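Local coordinates for Melibiose/raffinose/stachyose-binding protein MelE (Bacillus subtilis subsp. subtilis str. 168, PDB 4R6H) that binds melibiose, raffinose and stachyose as the solute-binding component of the MelEDC-MsmX ABC transporter that imports these sugars, at residues A[39-43]-A[44-48]; A[271-274]-A[275-278]; A[324-327]-A[328-332]. All blocks are in the same frame, centred on the assembly; numbering follows the deposited sequence.

All three contacts lie at helix ends. Contacts 1 and 2 are the N-terminal starts of helices 44-60 and 274-281; contact 3 is the final part of helix 320-331. Contact 1 and contact 3 have centres 18 Å apart and do not touch, their nearest atoms being about 6 Å apart, but F50 of helix 44-60 meets both M41 and the F326-M330 pair. Helix 333-343, which follows contact 3, leads back to contact 1 through M339 and A342, and S344 just beyond it reaches contact 2. Contact 2 is about 17 Å from contact 1 and 29 Å from contact 3, centre to centre. The crystal holds the open conformation.

Contact 1: A[39-43]-A[44-48]; sequences STMST and DSERD
The guanidinium of R47 turns one edge to M41 and one face to S42. NE reaches M41 O at 3.0 Å and NH2 reaches the same M41 O at 3.2 Å, a side-on grip with the oxygen 5° out of the guanidinium plane. NH2 lies in the carbonyl plane, on a lone pair, while NE stands above that plane. S42 O sits over one face, offset toward the rim, and takes a water that bridges to D44 OD1. The E46 carboxylate is the second flat group: S42 N donates to E46 OE1 at 3.0 Å, nearly end-on to the C-O bond, and T43 N donates to the same E46 OE1 at 3.1 Å from above the carboxylate plane. The turn joins strand 33-38 to helix 44-60. T43 is the N-cap, and the E46 side chain three residues on accepts its backbone N-H, as side chains at that position do in capping boxes. R47 N closes the first turn on T43 O at 2.9 Å. A leucine in place of R47 has no side-chain N-H, and M41 O would probably lose this two-nitrogen grip and be left without its mate. Chi1 of 78° turns T43 OG1 toward S45 OG, to which it donates at 3.0 Å; S45 OG in turn bonds A342 O. M41 SD rests against E46 CB at 3.7 Å, and M339 and F50 touch M41.

Contact 2: A[271-274]-A[275-278]; sequences GGTL and GQDV
T273 meets both Q276 and D277 at the start of helix 274-281, where it holds the N-cap position although its side chain makes no capping bond. T273 CB lies 3.5 Å from D277 OD2 and a little farther from Q276 CD. A chi1 of 60° turns the hydroxyl toward the D277 carboxylate and leaves the methyl for Q276. The hydroxyl bond is short: T273 OG1 donates to D277 OD2 at 2.9 Å, approaching 36° out of the carboxylate plane. The methyl takes the other neighbour, T273 CG2 lying 3.5 Å from Q276 OE1. That amide oxygen finds its polar partner outside the turn, in S344 OG, and S344 also touches the T273 side chain.

The T273 carbonyl takes the first-turn backbone bond, D277 N donating to T273 O at 3.0 Å, while the carboxylate of D277 is held by the hydroxyl, T273 OG1. D277 OD2 also lies 3.0 Å from T273 O. These two atoms are both acceptors, so the hydroxyl bond and the position of the carboxylate at the N-terminal end of a helix would probably offset the unfavourable pairing. Before the turn, G272 has phi 115°, where a side-chain CB would press on the carbonyl oxygen of G271. Y358 OH is hydrogen-bonded to G275 N at the first turn.

On the apolar flank the helix continues with V278 N bonded to L274 O. L256 and M260 of helix 256-261 pack on the L274 side chain, and M260 meets V278 as well. One turn joins the two: L274 CD1 rests 3.7 Å from V278 CG2.

Contact 3: A[324-327]-A[328-332]; sequences KDFI and AFMAR
F326 and M330 lie side by side one helical turn apart, their side chains pointing the same way. The closest side-chain pair is F326 CE1 with M330 CG at 3.5 Å, and M330 SD follows at 3.9 Å from F326 CE1. The sulfur stands 4.7 Å from the centroid of the F326 ring and 45° off its normal, an oblique approach to the ring. Two bends bring it there: chi2 at -63° and chi3 at -69° fold the M330 chain.

The backbone sets the spacing. M330 N donates to F326 O at 2.9 Å, and three neighbouring bonds continue the ladder: A328 N to K324 O, F329 N to D325 O and A331 N to I327 O. F329 CB touches F326 O at 3.4 Å, and that oxygen lies at the edge of the F329 ring, near its plane. One face of the R332 guanidinium is approached by F329 CD2, near the rim, while R332 NH2 forms a salt bridge with E60 of helix 44-60.

Further out, F57 of helix 44-60 meets both F326 and F329 edge-to-face, and F50 touches F326 and M330. L35 and I37 of strand 33-38 adjoin the F326 side chain, and Y136 of strand 136-137 meets I327, M330 and A331. D325 OD2 forms a salt bridge with K321 NZ. The pattern is that of an i to i+4 Met-aromatic contact on the buried flank of an alpha-helix, packed against helix 44-60 and strand 33-38.

Contact 1: A[39-43]-A[44-48]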
ATOM      1  N   SER A  39       3.177   2.757 -16.127  1.00 17.98           N
ATOM      2  CA  SER A  39       2.273   2.720 -14.999  1.00 16.48           C
ATOM      3  C   SER A  39       2.190   1.323 -14.387  1.00 17.35           C
ATOM      4  O   SER A  39       2.122   0.340 -15.159  1.00 18.17           O
ATOM      5  CB  SER A  39       0.877   3.199 -15.421  1.00 17.65           C
ATOM      6  OG  SER A  39      -0.069   3.045 -14.346  1.00 18.37           O
ATOM      7  N   THR A  40       2.127   1.263 -13.053  1.00 16.97           N
ATOM      8  CA  THR A  40       1.833  -0.010 -12.335  1.00 16.32           C
ATOM      9  C   THR A  40       0.345  -0.280 -12.091  1.00 20.56           C
ATOM     10  O   THR A  40       0.015  -1.229 -11.389  1.00 19.72           O
ATOM     11  CB  THR A  40       2.574  -0.093 -10.992  1.00 19.76           C
ATOM     12  OG1 THR A  40       2.039   0.829 -10.018  1.00 18.65           O
ATOM     13  CG2 THR A  40       4.069   0.065 -11.173  1.00 22.03           C
ATOM     14  N   MET A  41      -0.528   0.549 -12.649  1.00 17.89           N
ATOM     15  CA  MET A  41      -1.967   0.354 -12.464  1.00 17.35           C
ATOM     16  C   MET A  41      -2.367  -1.021 -12.979  1.00 20.00           C
ATOM     17  O   MET A  41      -1.828  -1.498 -13.960  1.00 21.38           O
ATOM     18  CB  MET A  41      -2.778   1.431 -13.156  1.00 19.33           C
ATOM     19  CG  MET A  41      -2.654   2.768 -12.493  1.00 19.94           C
ATOM     20  SD  MET A  41      -3.616   4.032 -13.321  1.00 20.59           S
ATOM     21  CE  MET A  41      -3.052   5.525 -12.511  1.00 20.08           C
ATOM     22  N   SER A  42      -3.337  -1.616 -12.309  1.00 21.94           N
ATOM     23  CA  SER A  42      -3.688  -3.040 -12.495  1.00 22.60           C
ATOM     24  C   SER A  42      -5.131  -3.285 -12.912  1.00 22.98           C
ATOM     25  O   SER A  42      -5.398  -4.245 -13.607  1.00 33.14           O
ATOM     26  CB  SER A  42      -3.345  -3.834 -11.222  1.00 27.86           C
ATOM     27  OG  SER A  42      -3.922  -3.276 -10.068  1.00 31.75           O
ATOM     28  N   THR A  43      -6.058  -2.440 -12.510  1.00 21.30           N
ATOM     29  CA  THR A  43      -7.481  -2.730 -12.741  1.00 19.54           C
ATOM     30  C   THR A  43      -7.996  -2.096 -14.010  1.00 21.58           C
ATOM     31  O   THR A  43      -7.406  -1.122 -14.564  1.00 20.36           O
ATOM     32  CB  THR A  43      -8.377  -2.260 -11.581  1.00 23.09           C
ATOM     33  OG1 THR A  43      -8.587  -0.853 -11.670  1.00 24.64           O
ATOM     34  CG2 THR A  43      -7.838  -2.631 -10.216  1.00 27.23           C
ATOM     35  N   ASP A  44      -9.069  -2.670 -14.543  1.00 23.33           N
ATOM     36  CA  ASP A  44      -9.661  -2.119 -15.731  1.00 22.79           C
ATOM     37  C   ASP A  44     -10.075  -0.666 -15.545  1.00 20.27           C
ATOM     38  O   ASP A  44      -9.872   0.119 -16.458  1.00 22.94           O
ATOM     39  CB  ASP A  44     -10.867  -2.951 -16.206  1.00 26.68           C
ATOM     40  CG  ASP A  44     -10.442  -4.296 -16.807  1.00 32.64           C
ATOM     41  OD1 ASP A  44      -9.243  -4.617 -16.873  1.00 31.93           O
ATOM     42  OD2 ASP A  44     -11.317  -5.039 -17.260  1.00 39.24           O
ATOM     43  N   SER A  45     -10.643  -0.309 -14.383  1.00 19.07           N
ATOM     44  CA  SER A  45     -11.120   1.065 -14.160  1.00 20.53           C
ATOM     45  C   SER A  45      -9.926   2.012 -14.233  1.00 19.06           C
ATOM     46  O   SER A  45      -9.993   3.083 -14.817  1.00 20.70           O
ATOM     47  CB  SER A  45     -11.831   1.275 -12.820  1.00 23.79           C
ATOM     48  OG  SER A  45     -11.000   0.940 -11.721  1.00 28.04           O
ATOM     49  N   GLU A  46      -8.810   1.571 -13.650  1.00 20.15           N
ATOM     50  CA  GLU A  46      -7.634   2.452 -13.618  1.00 19.05           C
ATOM     51  C   GLU A  46      -7.085   2.625 -15.007  1.00 20.30           C
ATOM     52  O   GLU A  46      -6.825   3.757 -15.480  1.00 19.32           O
ATOM     53  CB  GLU A  46      -6.564   1.850 -12.737  1.00 20.68           C
ATOM     54  CG  GLU A  46      -6.952   1.855 -11.290  1.00 22.26           C
ATOM     55  CD  GLU A  46      -6.120   1.003 -10.405  1.00 20.36           C
ATOM     56  OE1 GLU A  46      -5.342   0.126 -10.861  1.00 22.76           O
ATOM     57  OE2 GLU A  46      -6.306   1.219  -9.200  1.00 24.28           O
ATOM     58  N   ARG A  47      -6.840   1.500 -15.677  1.00 19.80           N
ATOM     59  CA  ARG A  47      -6.274   1.579 -16.999  1.00 20.54           C
ATOM     60  C   ARG A  47      -7.169   2.322 -17.967  1.00 20.22           C
ATOM     61  O   ARG A  47      -6.670   3.120 -18.756  1.00 23.70           O
ATOM     62  CB  ARG A  47      -5.906   0.168 -17.495  1.00 21.95           C
ATOM     63  CG  ARG A  47      -4.879  -0.495 -16.631  1.00 22.72           C
ATOM     64  CD  ARG A  47      -4.355  -1.774 -17.245  1.00 25.13           C
ATOM     65  NE  ARG A  47      -3.348  -2.419 -16.393  1.00 25.72           N
ATOM     66  CZ  ARG A  47      -2.801  -3.613 -16.641  1.00 37.36           C
ATOM     67  NH1 ARG A  47      -3.140  -4.310 -17.733  1.00 36.72           N
ATOM     68  NH2 ARG A  47      -1.895  -4.104 -15.813  1.00 32.42           N
ATOM     69  N   ASP A  48      -8.471   2.029 -17.976  1.00 21.20           N
ATOM     70  CA  ASP A  48      -9.392   2.699 -18.888  1.00 23.88           C
ATOM     71  C   ASP A  48      -9.496   4.212 -18.618  1.00 21.65           C
ATOM     72  O   ASP A  48      -9.529   5.013 -19.527  1.00 24.14           O
ATOM     73  CB  ASP A  48     -10.788   2.058 -18.845  1.00 28.95           C
ATOM     74  CG  ASP A  48     -10.784   0.588 -19.267  1.00 53.29           C
ATOM     75  OD1 ASP A  48      -9.751   0.103 -19.791  1.00 44.27           O
ATOM     76  OD2 ASP A  48     -11.821  -0.092 -19.036  1.00 46.74           O
TER
HETATM   77  O   HOH W   1      -6.436  -4.409 -16.176  1.00 40.02           O

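Contact 2: A[271-274]-A[275-278]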
ATOM      1  N   GLY A 271      -7.810  -4.460   1.789  1.00 45.49           N
ATOM      2  CA  GLY A 271      -7.517  -4.696   0.374  1.00 35.31           C
ATOM      3  C   GLY A 271      -7.825  -3.503  -0.529  1.00 58.98           C
ATOM      4  O   GLY A 271      -7.259  -3.373  -1.625  1.00 42.05           O
ATOM      5  N   GLY A 272      -8.734  -2.634  -0.082  1.00 34.59           N
ATOM      6  CA  GLY A 272      -8.993  -1.373  -0.771  1.00 31.07           C
ATOM      7  C   GLY A 272     -10.384  -1.227  -1.380  1.00 20.19           C
ATOM      8  O   GLY A 272     -10.875  -0.115  -1.444  1.00 21.57           O
ATOM      9  N   THR A 273     -10.976  -2.297  -1.881  1.00 23.74           N
ATOM     10  CA  THR A 273     -12.301  -2.182  -2.511  1.00 22.36           C
ATOM     11  C   THR A 273     -13.327  -3.090  -1.856  1.00 19.75           C
ATOM     12  O   THR A 273     -14.392  -3.330  -2.405  1.00 20.11           O
ATOM     13  CB  THR A 273     -12.289  -2.469  -4.004  1.00 22.63           C
ATOM     14  OG1 THR A 273     -11.810  -3.816  -4.230  1.00 27.36           O
ATOM     15  CG2 THR A 273     -11.387  -1.467  -4.737  1.00 22.55           C
ATOM     16  N   LEU A 274     -13.026  -3.585  -0.670  1.00 19.35           N
ATOM     17  CA  LEU A 274     -13.884  -4.600  -0.074  1.00 19.04           C
ATOM     18  C   LEU A 274     -15.274  -4.049   0.214  1.00 18.37           C
ATOM     19  O   LEU A 274     -16.296  -4.696  -0.107  1.00 18.06           O
ATOM     20  CB  LEU A 274     -13.271  -5.210   1.200  1.00 19.83           C
ATOM     21  CG  LEU A 274     -14.070  -6.348   1.886  1.00 16.88           C
ATOM     22  CD1 LEU A 274     -14.290  -7.527   0.960  1.00 22.30           C
ATOM     23  CD2 LEU A 274     -13.389  -6.817   3.179  1.00 21.32           C
ATOM     24  N   GLY A 275     -15.328  -2.869   0.826  1.00 20.10           N
ATOM     25  CA  GLY A 275     -16.604  -2.279   1.205  1.00 18.95           C
ATOM     26  C   GLY A 275     -17.495  -2.111   0.011  1.00 17.96           C
ATOM     27  O   GLY A 275     -18.655  -2.478  -0.001  1.00 19.88           O
ATOM     28  N   GLN A 276     -16.935  -1.531  -1.044  1.00 17.77           N
ATOM     29  CA  GLN A 276     -17.757  -1.207  -2.207  1.00 20.28           C
ATOM     30  C   GLN A 276     -18.202  -2.488  -2.918  1.00 22.35           C
ATOM     31  O   GLN A 276     -19.346  -2.608  -3.426  1.00 23.43           O
ATOM     32  CB  GLN A 276     -17.002  -0.220  -3.135  1.00 21.62           C
ATOM     33  CG  GLN A 276     -15.714  -0.724  -3.838  1.00 21.32           C
ATOM     34  CD  GLN A 276     -14.722   0.354  -4.320  1.00 23.42           C
ATOM     35  OE1 GLN A 276     -14.300   0.370  -5.484  1.00 29.28           O
ATOM     36  NE2 GLN A 276     -14.311   1.181  -3.435  1.00 23.27           N
ATOM     37  N   ASP A 277     -17.326  -3.478  -2.953  1.00 18.69           N
ATOM     38  CA  ASP A 277     -17.628  -4.746  -3.607  1.00 18.91           C
ATOM     39  C   ASP A 277     -18.705  -5.527  -2.841  1.00 21.27           C
ATOM     40  O   ASP A 277     -19.608  -6.118  -3.450  1.00 21.58           O
ATOM     41  CB  ASP A 277     -16.383  -5.601  -3.739  1.00 21.97           C
ATOM     42  CG  ASP A 277     -15.369  -5.030  -4.701  1.00 25.73           C
ATOM     43  OD1 ASP A 277     -15.757  -4.203  -5.563  1.00 27.51           O
ATOM     44  OD2 ASP A 277     -14.179  -5.421  -4.506  1.00 27.65           O
ATOM     45  N   VAL A 278     -18.605  -5.528  -1.516  1.00 17.78           N
ATOM     46  CA  VAL A 278     -19.594  -6.180  -0.667  1.00 19.11           C
ATOM     47  C   VAL A 278     -20.955  -5.486  -0.790  1.00 19.77           C
ATOM     48  O   VAL A 278     -21.974  -6.166  -0.892  1.00 20.70           O
ATOM     49  CB  VAL A 278     -19.096  -6.148   0.819  1.00 19.52           C
ATOM     50  CG1 VAL A 278     -20.219  -6.437   1.819  1.00 19.44           C
ATOM     51  CG2 VAL A 278     -17.972  -7.140   0.997  1.00 20.59           C
TER

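Contact 3: A[324-327]-A[328-332]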
ATOM      1  N   LYS A 324       6.106  17.310 -18.136  1.00 19.16           N
ATOM      2  CA  LYS A 324       5.574  18.246 -17.140  1.00 20.31           C
ATOM      3  C   LYS A 324       4.200  18.779 -17.511  1.00 20.42           C
ATOM      4  O   LYS A 324       3.324  18.908 -16.616  1.00 20.48           O
ATOM      5  CB  LYS A 324       6.544  19.390 -16.876  1.00 22.98           C
ATOM      6  CG  LYS A 324       7.789  18.941 -16.152  1.00 21.15           C
ATOM      7  CD  LYS A 324       8.702  20.122 -15.841  1.00 25.27           C
ATOM      8  CE  LYS A 324       9.933  19.671 -15.101  1.00 28.63           C
ATOM      9  NZ  LYS A 324      10.882  20.814 -14.889  1.00 29.11           N
ATOM     10  N   ASP A 325       3.963  19.068 -18.804  1.00 21.27           N
ATOM     11  CA  ASP A 325       2.645  19.522 -19.235  1.00 20.64           C
ATOM     12  C   ASP A 325       1.599  18.428 -18.909  1.00 21.64           C
ATOM     13  O   ASP A 325       0.471  18.734 -18.490  1.00 21.14           O
ATOM     14  CB  ASP A 325       2.572  19.794 -20.749  1.00 22.85           C
ATOM     15  CG  ASP A 325       3.306  21.051 -21.191  1.00 30.36           C
ATOM     16  OD1 ASP A 325       3.591  21.951 -20.391  1.00 30.78           O
ATOM     17  OD2 ASP A 325       3.596  21.081 -22.411  1.00 36.08           O
ATOM     18  N   PHE A 326       1.990  17.156 -19.078  1.00 19.41           N
ATOM     19  CA  PHE A 326       1.059  16.065 -18.833  1.00 17.48           C
ATOM     20  C   PHE A 326       0.757  15.961 -17.306  1.00 17.26           C
ATOM     21  O   PHE A 326      -0.396  15.731 -16.896  1.00 18.35           O
ATOM     22  CB  PHE A 326       1.620  14.736 -19.374  1.00 18.37           C
ATOM     23  CG  PHE A 326       0.624  13.614 -19.335  1.00 17.55           C
ATOM     24  CD1 PHE A 326       0.496  12.798 -18.222  1.00 18.72           C
ATOM     25  CD2 PHE A 326      -0.208  13.394 -20.387  1.00 18.37           C
ATOM     26  CE1 PHE A 326      -0.442  11.809 -18.193  1.00 17.93           C
ATOM     27  CE2 PHE A 326      -1.155  12.395 -20.359  1.00 20.30           C
ATOM     28  CZ  PHE A 326      -1.290  11.607 -19.252  1.00 17.64           C
ATOM     29  N   ILE A 327       1.801  16.077 -16.480  1.00 17.91           N
ATOM     30  CA  ILE A 327       1.602  16.062 -15.032  1.00 17.29           C
ATOM     31  C   ILE A 327       0.642  17.207 -14.633  1.00 17.02           C
ATOM     32  O   ILE A 327      -0.304  17.006 -13.850  1.00 18.79           O
ATOM     33  CB  ILE A 327       2.943  16.161 -14.291  1.00 18.75           C
ATOM     34  CG1 ILE A 327       3.741  14.860 -14.444  1.00 16.92           C
ATOM     35  CG2 ILE A 327       2.698  16.479 -12.827  1.00 18.83           C
ATOM     36  CD1 ILE A 327       5.156  14.930 -13.908  1.00 20.09           C
ATOM     37  N   ALA A 328       0.902  18.419 -15.145  1.00 19.09           N
ATOM     38  CA  ALA A 328       0.036  19.558 -14.819  1.00 19.35           C
ATOM     39  C   ALA A 328      -1.411  19.312 -15.233  1.00 18.28           C
ATOM     40  O   ALA A 328      -2.340  19.702 -14.522  1.00 20.07           O
ATOM     41  CB  ALA A 328       0.568  20.848 -15.431  1.00 21.16           C
ATOM     42  N   PHE A 329      -1.600  18.667 -16.381  1.00 18.95           N
ATOM     43  CA  PHE A 329      -2.907  18.315 -16.866  1.00 18.59           C
ATOM     44  C   PHE A 329      -3.566  17.339 -15.873  1.00 18.53           C
ATOM     45  O   PHE A 329      -4.732  17.492 -15.529  1.00 19.44           O
ATOM     46  CB  PHE A 329      -2.804  17.713 -18.277  1.00 20.28           C
ATOM     47  CG  PHE A 329      -4.090  17.184 -18.805  1.00 19.44           C
ATOM     48  CD1 PHE A 329      -4.436  15.873 -18.574  1.00 19.79           C
ATOM     49  CD2 PHE A 329      -4.936  17.967 -19.589  1.00 22.70           C
ATOM     50  CE1 PHE A 329      -5.641  15.349 -19.032  1.00 23.76           C
ATOM     51  CE2 PHE A 329      -6.126  17.451 -20.074  1.00 24.13           C
ATOM     52  CZ  PHE A 329      -6.467  16.127 -19.810  1.00 24.77           C
ATOM     53  N   MET A 330      -2.853  16.288 -15.497  1.00 17.07           N
ATOM     54  CA  MET A 330      -3.390  15.296 -14.556  1.00 17.94           C
ATOM     55  C   MET A 330      -3.763  15.900 -13.186  1.00 19.68           C
ATOM     56  O   MET A 330      -4.711  15.426 -12.529  1.00 17.88           O
ATOM     57  CB  MET A 330      -2.382  14.159 -14.376  1.00 16.81           C
ATOM     58  CG  MET A 330      -2.265  13.259 -15.594  1.00 18.74           C
ATOM     59  SD  MET A 330      -3.719  12.338 -16.078  1.00 19.58           S
ATOM     60  CE  MET A 330      -3.875  11.163 -14.726  1.00 21.42           C
ATOM     61  N   ALA A 331      -3.052  16.963 -12.803  1.00 18.86           N
ATOM     62  CA  ALA A 331      -3.237  17.637 -11.512  1.00 17.15           C
ATOM     63  C   ALA A 331      -4.414  18.605 -11.493  1.00 19.72           C
ATOM     64  O   ALA A 331      -4.808  19.069 -10.414  1.00 21.52           O
ATOM     65  CB  ALA A 331      -1.968  18.375 -11.108  1.00 18.43           C
ATOM     66  N   ARG A 332      -4.958  18.945 -12.644  1.00 19.07           N
ATOM     67  CA  ARG A 332      -6.177  19.795 -12.671  1.00 17.75           C
ATOM     68  C   ARG A 332      -7.254  19.077 -11.826  1.00 18.49           C
ATOM     69  O   ARG A 332      -7.451  17.878 -11.976  1.00 20.50           O
ATOM     70  CB  ARG A 332      -6.669  19.982 -14.091  1.00 21.85           C
ATOM     71  CG  ARG A 332      -5.716  20.758 -14.965  1.00 21.70           C
ATOM     72  CD  ARG A 332      -6.347  20.886 -16.342  1.00 22.93           C
ATOM     73  NE  ARG A 332      -5.413  21.509 -17.261  1.00 25.18           N
ATOM     74  CZ  ARG A 332      -5.542  21.526 -18.580  1.00 25.28           C
ATOM     75  NH1 ARG A 332      -6.585  20.995 -19.167  1.00 25.32           N
ATOM     76  NH2 ARG A 332      -4.622  22.166 -19.313  1.00 30.13           N
TER